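Local structure of lectin (Colocasia esculenta, 5T1X) at residues B[6-11]-B[89-94]; B[61-66]-B[83-88]; B[12-17]-B[55-60]. The protein binds carbohydrate as a GNA-related lectin, probably recognising mannose-containing glycans as its relatives do. All blocks are in the same frame, centred on the assembly; numbering follows the deposited sequence.

The three contacts are neighbouring pieces of one all-beta chain, with centres 13 to 15 Å apart. Contact 1 pairs strands 8-10 and 89-92, and both other contacts lie within the chain loop it closes. Contact 3 pairs strand 14-16, the next strand after 8-10, with 57-60; contact 2 packs the turn that follows 57-60 against the loop leading into 89-92. S11 ties contacts 1 and 2 together, its OG 2.7 Å from N61 O and 3.0 Å from Y88 N. L60 sits where all three meet: its CD2 lies 3.6 Å from L9 O and 3.8 Å from Y88 CB. Contact 1, and more slightly contact 2, pack on the partner chain; contact 3 does not touch it.

Contact 1 (B[6-11]-B[89-94])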
loop_
_atom_site.group_PDB
_atom_site.type_symbol
_atom_site.label_atom_id
_atom_site.label_comp_id
_atom_site.label_asym_id
_atom_site.label_seq_id
_atom_site.Cartn_x
_atom_site.Cartn_y
_atom_site.Cartn_z
ATOM N N ASP B 6 -7.810 1.335 7.409
ATOM C CA ASP B 6 -8.525 0.064 7.254
ATOM C C ASP B 6 -7.920 -0.926 6.261
ATOM O O ASP B 6 -7.939 -2.112 6.567
ATOM C CB ASP B 6 -9.997 0.282 6.907
ATOM C CG ASP B 6 -10.880 0.622 8.101
ATOM O OD1 ASP B 6 -10.581 0.147 9.222
ATOM O OD2 ASP B 6 -11.903 1.314 7.903
ATOM N N ASN B 7 -7.364 -0.481 5.132
ATOM C CA ASN B 7 -6.822 -1.399 4.120
ATOM C C ASN B 7 -5.284 -1.496 4.110
ATOM O O ASN B 7 -4.738 -2.119 3.198
ATOM C CB ASN B 7 -7.308 -0.967 2.727
ATOM C CG ASN B 7 -6.846 0.423 2.326
ATOM O OD1 ASN B 7 -6.566 1.291 3.172
ATOM N ND2 ASN B 7 -6.763 0.678 1.026
ATOM N N LEU B 8 -4.591 -0.885 5.098
ATOM C CA LEU B 8 -3.123 -0.889 5.121
ATOM C C LEU B 8 -2.545 -1.395 6.419
ATOM O O LEU B 8 -3.136 -1.200 7.480
ATOM C CB LEU B 8 -2.587 0.551 4.932
ATOM C CG LEU B 8 -3.175 1.429 3.823
ATOM C CD1 LEU B 8 -2.662 2.848 3.956
ATOM C CD2 LEU B 8 -2.850 0.880 2.435
ATOM N N LEU B 9 -1.332 -1.950 6.341
ATOM C CA LEU B 9 -0.539 -2.344 7.494
ATOM C C LEU B 9 0.906 -1.963 7.203
ATOM O O LEU B 9 1.542 -2.581 6.356
ATOM C CB LEU B 9 -0.690 -3.844 7.846
ATOM C CG LEU B 9 -0.204 -4.216 9.256
ATOM C CD1 LEU B 9 -1.183 -3.751 10.308
ATOM C CD2 LEU B 9 0.015 -5.707 9.386
ATOM N N PHE B 10 1.391 -0.887 7.837
ATOM C CA PHE B 10 2.760 -0.432 7.633
ATOM C C PHE B 10 3.698 -1.208 8.540
ATOM O O PHE B 10 3.257 -1.750 9.569
ATOM C CB PHE B 10 2.883 1.077 7.914
ATOM C CG PHE B 10 2.144 1.942 6.931
ATOM C CD1 PHE B 10 2.715 2.275 5.707
ATOM C CD2 PHE B 10 0.867 2.422 7.221
ATOM C CE1 PHE B 10 2.025 3.074 4.787
ATOM C CE2 PHE B 10 0.178 3.218 6.299
ATOM C CZ PHE B 10 0.759 3.535 5.087
ATOM N N SER B 11 4.992 -1.265 8.169
ATOM C CA SER B 11 6.031 -1.878 9.002
ATOM C C SER B 11 5.912 -1.380 10.448
ATOM O O SER B 11 5.808 -0.168 10.676
ATOM C CB SER B 11 7.418 -1.513 8.467
ATOM O OG SER B 11 7.663 -2.112 7.205
ATOM N N VAL B 89 4.788 -1.720 3.240
ATOM C CA VAL B 89 3.355 -1.628 3.472
ATOM C C VAL B 89 2.686 -2.886 2.923
ATOM O O VAL B 89 3.045 -3.358 1.850
ATOM C CB VAL B 89 2.727 -0.324 2.890
ATOM C CG1 VAL B 89 2.824 -0.280 1.363
ATOM C CG2 VAL B 89 1.271 -0.144 3.345
ATOM N N LEU B 90 1.752 -3.434 3.691
ATOM C CA LEU B 90 0.899 -4.536 3.262
ATOM C C LEU B 90 -0.419 -3.900 2.895
ATOM O O LEU B 90 -1.000 -3.198 3.732
ATOM C CB LEU B 90 0.729 -5.572 4.402
ATOM C CG LEU B 90 -0.363 -6.639 4.207
ATOM C CD1 LEU B 90 0.015 -7.661 3.152
ATOM C CD2 LEU B 90 -0.639 -7.362 5.525
ATOM N N ILE B 91 -0.875 -4.089 1.646
ATOM C CA ILE B 91 -2.136 -3.518 1.206
ATOM C C ILE B 91 -3.133 -4.625 0.928
ATOM O O ILE B 91 -2.852 -5.505 0.117
ATOM C CB ILE B 91 -1.985 -2.610 -0.055
ATOM C CG1 ILE B 91 -0.865 -1.537 0.115
ATOM C CG2 ILE B 91 -3.342 -1.955 -0.427
ATOM C CD1 ILE B 91 -0.588 -0.704 -1.146
ATOM N N LEU B 92 -4.319 -4.541 1.546
ATOM C CA LEU B 92 -5.430 -5.406 1.173
ATOM C C LEU B 92 -6.099 -4.631 0.062
ATOM O O LEU B 92 -6.790 -3.637 0.322
ATOM C CB LEU B 92 -6.379 -5.730 2.349
ATOM C CG LEU B 92 -7.604 -6.601 1.973
ATOM C CD1 LEU B 92 -7.194 -7.992 1.483
ATOM C CD2 LEU B 92 -8.598 -6.682 3.124
ATOM N N ARG B 93 -5.768 -4.982 -1.176
ATOM C CA ARG B 93 -6.217 -4.242 -2.351
ATOM C C ARG B 93 -7.703 -4.371 -2.618
ATOM O O ARG B 93 -8.336 -5.343 -2.207
ATOM C CB ARG B 93 -5.426 -4.712 -3.580
ATOM C CG ARG B 93 -3.957 -4.358 -3.378
ATOM C CD ARG B 93 -3.002 -4.712 -4.489
ATOM N NE ARG B 93 -3.460 -5.467 -5.544
ATOM C CZ ARG B 93 -2.755 -5.914 -6.631
ATOM N NH1 ARG B 93 -1.467 -5.653 -6.756
ATOM N NH2 ARG B 93 -3.367 -6.622 -7.567
ATOM N N ASP B 94 -8.242 -3.418 -3.382
ATOM C CA ASP B 94 -9.642 -3.444 -3.776
ATOM C C ASP B 94 -9.978 -4.705 -4.577
ATOM O O ASP B 94 -11.127 -5.146 -4.550
ATOM C CB ASP B 94 -9.968 -2.211 -4.633
ATOM C CG ASP B 94 -9.957 -0.879 -3.913
ATOM O OD1 ASP B 94 -9.819 -0.868 -2.669
ATOM O OD2 ASP B 94 -10.086 0.151 -4.590
HETATM O O HOH W 1 -7.847 -1.354 -0.680
#
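F10 lays the face of its ring against V89, the two side chains standing side by side on the same surface of an antiparallel strand pair. Its CB and CG carry the ring out with chi1 at -67°, beside the backbone N, and the contact starts one atom further on. CD1 lies 3.7 Å from V89 CG2, CE1 meets that same methyl at 3.6 Å, and CZ is already more distant, at 4.1 Å from CG2. The methyl is therefore above the ring but shifted toward the CD1-CE1 rim, a CH-pi contact 26° off the ring normal. With CG2 anti to the backbone N, V89 turns this methyl, rather than CG1, over the ring. Further along the same surface, L8 runs alongside I91, with CD2 of L8 3.9 Å from CG1 of I91.

Beneath the side chains, L9 and L90 form the hydrogen-bonded pair: L90 N gives to L9 O at 2.8 Å, nearly straight at 173°, and L9 N returns a bond to L90 O at 2.9 Å. L92 N continues the series to N7 O at 3.0 Å. Where the strands end, N7 ND2 gives a 2.9 Å bond to a water that in turn donates to L92 O and D94 OD1, so that one water bridges the two segments. The other end of the N7 amide, OD1, accepts from N4 of the partner chain.

The two surfaces of the pair have different destinations. L9 and L90 turn inward, toward L58 and toward L21 and L28 respectively, whereas F10, L8 and V89 meet H88, V86 and F96 of the partner chain, respectively. The chemistry implies an apolar patch against the partner chain, edged by the polar contacts of N7 and D94, with the buried amide of N7 satisfied at both ends.

Contact 2 (B[61-66]-B[83-88]); sequences NHKGEL and SKQGDY
The amide oxygen of N61, a residue whose backbone O also rests against Y88 CB, is gripped by two backbone N-H groups. K63 N gives to OD1 at 2.8 Å, forming an Asx turn, and E65 N gives to OD1 at 2.9 Å. Both donors stand well out of the amide plane, one on each face, so the oxygen is held between them and the tight turn 61-65 keeps its shape.

The turn presents two carbonyls to segment 83-88. K63 O accepts from S83 N at 2.7 Å, and H62 O accepts from G86 N at 2.9 Å in a fairly straight bond of 162°. To one side of these bonds lies the ring of Y88, its CG anti to the carbonyl carbon (chi1 -72°), with one face under the chain of the turn. G64 CA stands 3.5 Å from the ring centroid in a CH-pi contact, and G64 N lies above the centre of the same face. The phenol end is fixed by its own segment: Y88 OH donates to K84 O at 2.6 Å, in the carbonyl plane and on a lone pair.

Nearer the surface, H62 and D87 run side by side. D87 OD1 meets the imidazole edge 3.4 Å from CD2, in the ring plane, while the carboxylate itself is turned 73° from the ring. K63 and Q85, both extended, are also neighbours, with K63 CE 3.9 Å from Q85 NE2.

Deeper in the chain, Y88 packs on I100 of strand 98-107. Backbone bonds beside a buried ring therefore do most of the joining here, fringed by looser polar side chains; the nearby carboxylate may modestly encourage protonation of H62.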
loop_
_atom_site.group_PDB
_atom_site.type_symbol
_atom_site.label_atom_id
_atom_site.label_comp_id
_atom_site.label_asym_id
_atom_site.label_seq_id
_atom_site.Cartn_x
_atom_site.Cartn_y
_atom_site.Cartn_z
ATOM N N ASN B 61 7.800 -6.448 9.219
ATOM C CA ASN B 61 9.026 -5.800 9.681
ATOM C C ASN B 61 9.572 -4.787 8.644
ATOM O O ASN B 61 8.903 -4.485 7.647
ATOM C CB ASN B 61 10.090 -6.827 10.099
ATOM C CG ASN B 61 10.754 -7.598 8.988
ATOM O OD1 ASN B 61 10.632 -7.281 7.798
ATOM N ND2 ASN B 61 11.511 -8.617 9.365
ATOM N N HIS B 62 10.775 -4.262 8.898
ATOM C CA HIS B 62 11.391 -3.249 8.053
ATOM C C HIS B 62 12.323 -3.864 7.007
ATOM O O HIS B 62 13.223 -3.197 6.496
ATOM C CB HIS B 62 12.100 -2.212 8.925
ATOM C CG HIS B 62 11.126 -1.328 9.638
ATOM N ND1 HIS B 62 10.464 -1.757 10.784
ATOM C CD2 HIS B 62 10.677 -0.098 9.310
ATOM C CE1 HIS B 62 9.654 -0.765 11.123
ATOM N NE2 HIS B 62 9.762 0.263 10.278
ATOM N N LYS B 63 12.039 -5.114 6.627
ATOM C CA LYS B 63 12.750 -5.842 5.572
ATOM C C LYS B 63 11.724 -6.546 4.675
ATOM O O LYS B 63 12.096 -7.356 3.846
ATOM C CB LYS B 63 13.754 -6.865 6.152
ATOM C CG LYS B 63 14.946 -6.241 6.873
ATOM C CD LYS B 63 15.548 -7.214 7.873
ATOM C CE LYS B 63 16.637 -6.587 8.709
ATOM N NZ LYS B 63 17.263 -7.581 9.625
ATOM N N GLY B 64 10.442 -6.250 4.863
ATOM C CA GLY B 64 9.396 -6.839 4.034
ATOM C C GLY B 64 8.930 -8.225 4.395
ATOM O O GLY B 64 8.210 -8.837 3.607
ATOM N N GLU B 65 9.303 -8.719 5.593
ATOM C CA GLU B 65 8.876 -10.029 6.085
ATOM C C GLU B 65 7.666 -9.868 6.999
ATOM O O GLU B 65 7.694 -9.094 7.963
ATOM C CB GLU B 65 10.034 -10.766 6.797
ATOM C CG GLU B 65 9.794 -12.260 7.011
ATOM C CD GLU B 65 10.789 -12.984 7.906
ATOM O OE1 GLU B 65 11.840 -12.393 8.241
ATOM O OE2 GLU B 65 10.530 -14.159 8.255
ATOM N N LEU B 66 6.596 -10.590 6.662
ATOM C CA LEU B 66 5.335 -10.592 7.423
ATOM C C LEU B 66 5.326 -11.844 8.276
ATOM O O LEU B 66 5.468 -12.942 7.739
ATOM C CB LEU B 66 4.154 -10.561 6.440
ATOM C CG LEU B 66 2.757 -10.424 7.055
ATOM C CD1 LEU B 66 2.537 -9.037 7.675
ATOM C CD2 LEU B 66 1.680 -10.705 6.005
ATOM N N SER B 83 13.858 -8.229 1.934
ATOM C CA SER B 83 14.471 -7.300 0.989
ATOM C C SER B 83 15.208 -6.190 1.746
ATOM O O SER B 83 15.527 -6.365 2.928
ATOM C CB SER B 83 13.414 -6.747 0.028
ATOM O OG SER B 83 14.016 -6.066 -1.066
ATOM N N LYS B 84 15.499 -5.071 1.045
ATOM C CA LYS B 84 16.233 -3.912 1.557
ATOM C C LYS B 84 15.705 -3.399 2.879
ATOM O O LYS B 84 14.495 -3.375 3.091
ATOM C CB LYS B 84 16.164 -2.739 0.562
ATOM C CG LYS B 84 16.609 -3.026 -0.848
ATOM C CD LYS B 84 16.696 -1.735 -1.641
ATOM C CE LYS B 84 17.461 -1.924 -2.924
ATOM N NZ LYS B 84 17.643 -0.642 -3.663
ATOM N N GLN B 85 16.605 -2.926 3.745
ATOM C CA GLN B 85 16.174 -2.316 4.999
ATOM C C GLN B 85 15.425 -1.019 4.629
ATOM O O GLN B 85 15.907 -0.236 3.804
ATOM C CB GLN B 85 17.394 -2.039 5.902
ATOM C CG GLN B 85 17.979 -3.319 6.513
ATOM C CD GLN B 85 19.251 -3.109 7.308
ATOM O OE1 GLN B 85 20.104 -2.272 6.984
ATOM N NE2 GLN B 85 19.441 -3.922 8.335
ATOM N N GLY B 86 14.225 -0.849 5.164
ATOM C CA GLY B 86 13.416 0.323 4.861
ATOM C C GLY B 86 11.985 0.185 5.311
ATOM O O GLY B 86 11.665 -0.705 6.094
ATOM N N ASP B 87 11.114 1.069 4.818
ATOM C CA ASP B 87 9.695 1.049 5.175
ATOM C C ASP B 87 8.885 0.247 4.156
ATOM O O ASP B 87 9.066 0.426 2.955
ATOM C CB ASP B 87 9.161 2.479 5.286
ATOM C CG ASP B 87 9.878 3.273 6.361
ATOM O OD1 ASP B 87 10.351 2.651 7.346
ATOM O OD2 ASP B 87 10.009 4.505 6.198
ATOM N N TYR B 88 8.001 -0.633 4.649
ATOM C CA TYR B 88 7.140 -1.512 3.835
ATOM C C TYR B 88 5.673 -1.294 4.156
ATOM O O TYR B 88 5.337 -0.745 5.206
ATOM C CB TYR B 88 7.515 -2.998 4.059
ATOM C CG TYR B 88 8.845 -3.361 3.426
ATOM C CD1 TYR B 88 8.899 -4.046 2.219
ATOM C CD2 TYR B 88 10.049 -2.938 3.988
ATOM C CE1 TYR B 88 10.121 -4.345 1.608
ATOM C CE2 TYR B 88 11.276 -3.202 3.369
ATOM C CZ TYR B 88 11.305 -3.918 2.186
ATOM O OH TYR B 88 12.504 -4.166 1.557
#

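Contact 3 (B[12-17]-B[55-60])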
loop_
_atom_site.group_PDB
_atom_site.type_symbol
_atom_site.label_atom_id
_atom_site.label_comp_id
_atom_site.label_asym_id
_atom_site.label_seq_id
_atom_site.Cartn_x
_atom_site.Cartn_y
_atom_site.Cartn_z
ATOM N N GLY B 12 5.907 -2.308 11.394
ATOM C CA GLY B 12 5.819 -1.951 12.807
ATOM C C GLY B 12 4.418 -2.045 13.378
ATOM O O GLY B 12 4.274 -2.247 14.580
ATOM N N GLN B 13 3.361 -1.929 12.542
ATOM C CA GLN B 13 2.005 -2.053 13.087
ATOM C C GLN B 13 1.720 -3.519 13.438
ATOM O O GLN B 13 2.313 -4.427 12.852
ATOM C CB GLN B 13 0.948 -1.514 12.111
ATOM C CG GLN B 13 1.090 -0.016 11.865
ATOM C CD GLN B 13 -0.071 0.533 11.081
ATOM O OE1 GLN B 13 -0.241 0.253 9.890
ATOM N NE2 GLN B 13 -0.863 1.373 11.728
ATOM N N VAL B 14 0.875 -3.752 14.437
ATOM C CA VAL B 14 0.542 -5.130 14.814
ATOM C C VAL B 14 -0.970 -5.346 14.778
ATOM O O VAL B 14 -1.740 -4.436 15.123
ATOM C CB VAL B 14 1.130 -5.558 16.193
ATOM C CG1 VAL B 14 2.637 -5.304 16.277
ATOM C CG2 VAL B 14 0.399 -4.910 17.357
ATOM N N LEU B 15 -1.384 -6.551 14.357
ATOM C CA LEU B 15 -2.775 -7.017 14.388
ATOM C C LEU B 15 -2.831 -8.282 15.241
ATOM O O LEU B 15 -1.951 -9.133 15.143
ATOM C CB LEU B 15 -3.348 -7.302 12.985
ATOM C CG LEU B 15 -3.535 -6.136 12.005
ATOM C CD1 LEU B 15 -4.114 -6.653 10.689
ATOM C CD2 LEU B 15 -4.418 -5.038 12.577
ATOM N N TYR B 16 -3.865 -8.421 16.062
ATOM C CA TYR B 16 -4.046 -9.594 16.932
ATOM C C TYR B 16 -5.487 -9.627 17.386
ATOM O O TYR B 16 -6.203 -8.635 17.217
ATOM C CB TYR B 16 -3.092 -9.523 18.160
ATOM C CG TYR B 16 -3.337 -8.323 19.054
ATOM C CD1 TYR B 16 -4.195 -8.407 20.149
ATOM C CD2 TYR B 16 -2.743 -7.092 18.782
ATOM C CE1 TYR B 16 -4.459 -7.293 20.948
ATOM C CE2 TYR B 16 -3.012 -5.969 19.564
ATOM C CZ TYR B 16 -3.871 -6.077 20.647
ATOM O OH TYR B 16 -4.141 -4.982 21.426
ATOM N N GLY B 17 -5.891 -10.736 18.003
ATOM C CA GLY B 17 -7.219 -10.865 18.609
ATOM C C GLY B 17 -8.380 -10.460 17.725
ATOM O O GLY B 17 -9.267 -9.712 18.154
ATOM N N HIS B 55 -2.279 -16.466 21.850
ATOM C CA HIS B 55 -2.208 -15.002 21.830
ATOM C C HIS B 55 -1.217 -14.505 20.770
ATOM O O HIS B 55 -0.281 -13.751 21.077
ATOM C CB HIS B 55 -1.810 -14.501 23.227
ATOM C CG HIS B 55 -2.727 -14.978 24.315
ATOM N ND1 HIS B 55 -2.312 -15.914 25.246
ATOM C CD2 HIS B 55 -4.009 -14.646 24.568
ATOM C CE1 HIS B 55 -3.349 -16.110 26.044
ATOM N NE2 HIS B 55 -4.393 -15.366 25.676
ATOM N N CYS B 56 -1.430 -14.957 19.529
ATOM C CA CYS B 56 -0.574 -14.657 18.385
ATOM C C CYS B 56 -0.829 -13.261 17.858
ATOM O O CYS B 56 -1.943 -12.746 17.993
ATOM C CB CYS B 56 -0.777 -15.699 17.288
ATOM S SG CYS B 56 -0.517 -17.405 17.841
ATOM N N PHE B 57 0.175 -12.691 17.198
ATOM C CA PHE B 57 0.036 -11.396 16.562
ATOM C C PHE B 57 0.752 -11.426 15.235
ATOM O O PHE B 57 1.685 -12.211 15.052
ATOM C CB PHE B 57 0.577 -10.280 17.466
ATOM C CG PHE B 57 2.058 -10.337 17.769
ATOM C CD1 PHE B 57 2.974 -9.652 16.973
ATOM C CD2 PHE B 57 2.535 -11.053 18.859
ATOM C CE1 PHE B 57 4.338 -9.701 17.255
ATOM C CE2 PHE B 57 3.903 -11.091 19.147
ATOM C CZ PHE B 57 4.792 -10.412 18.344
ATOM N N LEU B 58 0.354 -10.522 14.349
ATOM C CA LEU B 58 0.917 -10.341 13.018
ATOM C C LEU B 58 1.704 -9.044 12.985
ATOM O O LEU B 58 1.207 -8.014 13.436
ATOM C CB LEU B 58 -0.233 -10.281 11.999
ATOM C CG LEU B 58 0.170 -10.124 10.540
ATOM C CD1 LEU B 58 0.607 -11.461 9.955
ATOM C CD2 LEU B 58 -0.980 -9.578 9.716
ATOM N N ARG B 59 2.900 -9.067 12.402
ATOM C CA ARG B 59 3.686 -7.842 12.292
ATOM C C ARG B 59 4.537 -7.870 11.037
ATOM O O ARG B 59 5.211 -8.861 10.783
ATOM C CB ARG B 59 4.580 -7.652 13.530
ATOM C CG ARG B 59 5.364 -6.326 13.555
ATOM C CD ARG B 59 6.294 -6.279 14.756
ATOM N NE ARG B 59 7.104 -5.057 14.798
ATOM C CZ ARG B 59 8.290 -4.909 14.205
ATOM N NH1 ARG B 59 8.813 -5.901 13.491
ATOM N NH2 ARG B 59 8.963 -3.777 14.328
ATOM N N LEU B 60 4.501 -6.780 10.262
ATOM C CA LEU B 60 5.347 -6.613 9.089
ATOM C C LEU B 60 6.615 -5.905 9.550
ATOM O O LEU B 60 6.519 -4.862 10.215
ATOM C CB LEU B 60 4.596 -5.797 8.032
ATOM C CG LEU B 60 5.360 -5.420 6.753
ATOM C CD1 LEU B 60 5.847 -6.671 5.971
ATOM C CD2 LEU B 60 4.503 -4.518 5.893
HETATM O O HOH W 2 6.180 -2.893 16.270
HETATM O O HOH W 3 3.050 -4.370 10.424
HETATM O O HOH W 4 -4.571 -13.350 17.734
#
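L15 and L58 are joined by two backbone hydrogen bonds, as the hydrogen-bonded pair of two antiparallel strands: L58 N gives to L15 O at 2.8 Å, and L15 N to L58 O at 3.1 Å. A further bond, G12 N to L60 O at 2.9 Å, joins the segments at the turn before strand 14-16.

Waters bridge where the strands diverge. One donates to Q13 O and accepts from L60 N, linking the two indirectly; another joins G17 N to C56 O at the far end. A third donates to G12 O and accepts from R59 NE at 2.8 Å, in the plane of the guanidinium.

Apolar contacts fall on both surfaces. On the outer one, V14 CG1 touches R59 CG at 4.0 Å, the side chains crossing, and Y16 CB meets F57 CB at 3.8 Å. R59, extended from CG to NE with chi1 at -175°, runs past V14 so that its NE lies against G12 CA. On the inner surface, L15 and L58 gather with L9 and M30.

C56, just before strand 57-60, is disulfide-bonded to C34. The short, weakly bonded strand 14-16 is the outermost of four antiparallel strands within this chain, with L15, and L58 of the neighbouring strand, facing the core, as in the beta-prism II fold of GNA-related lectins.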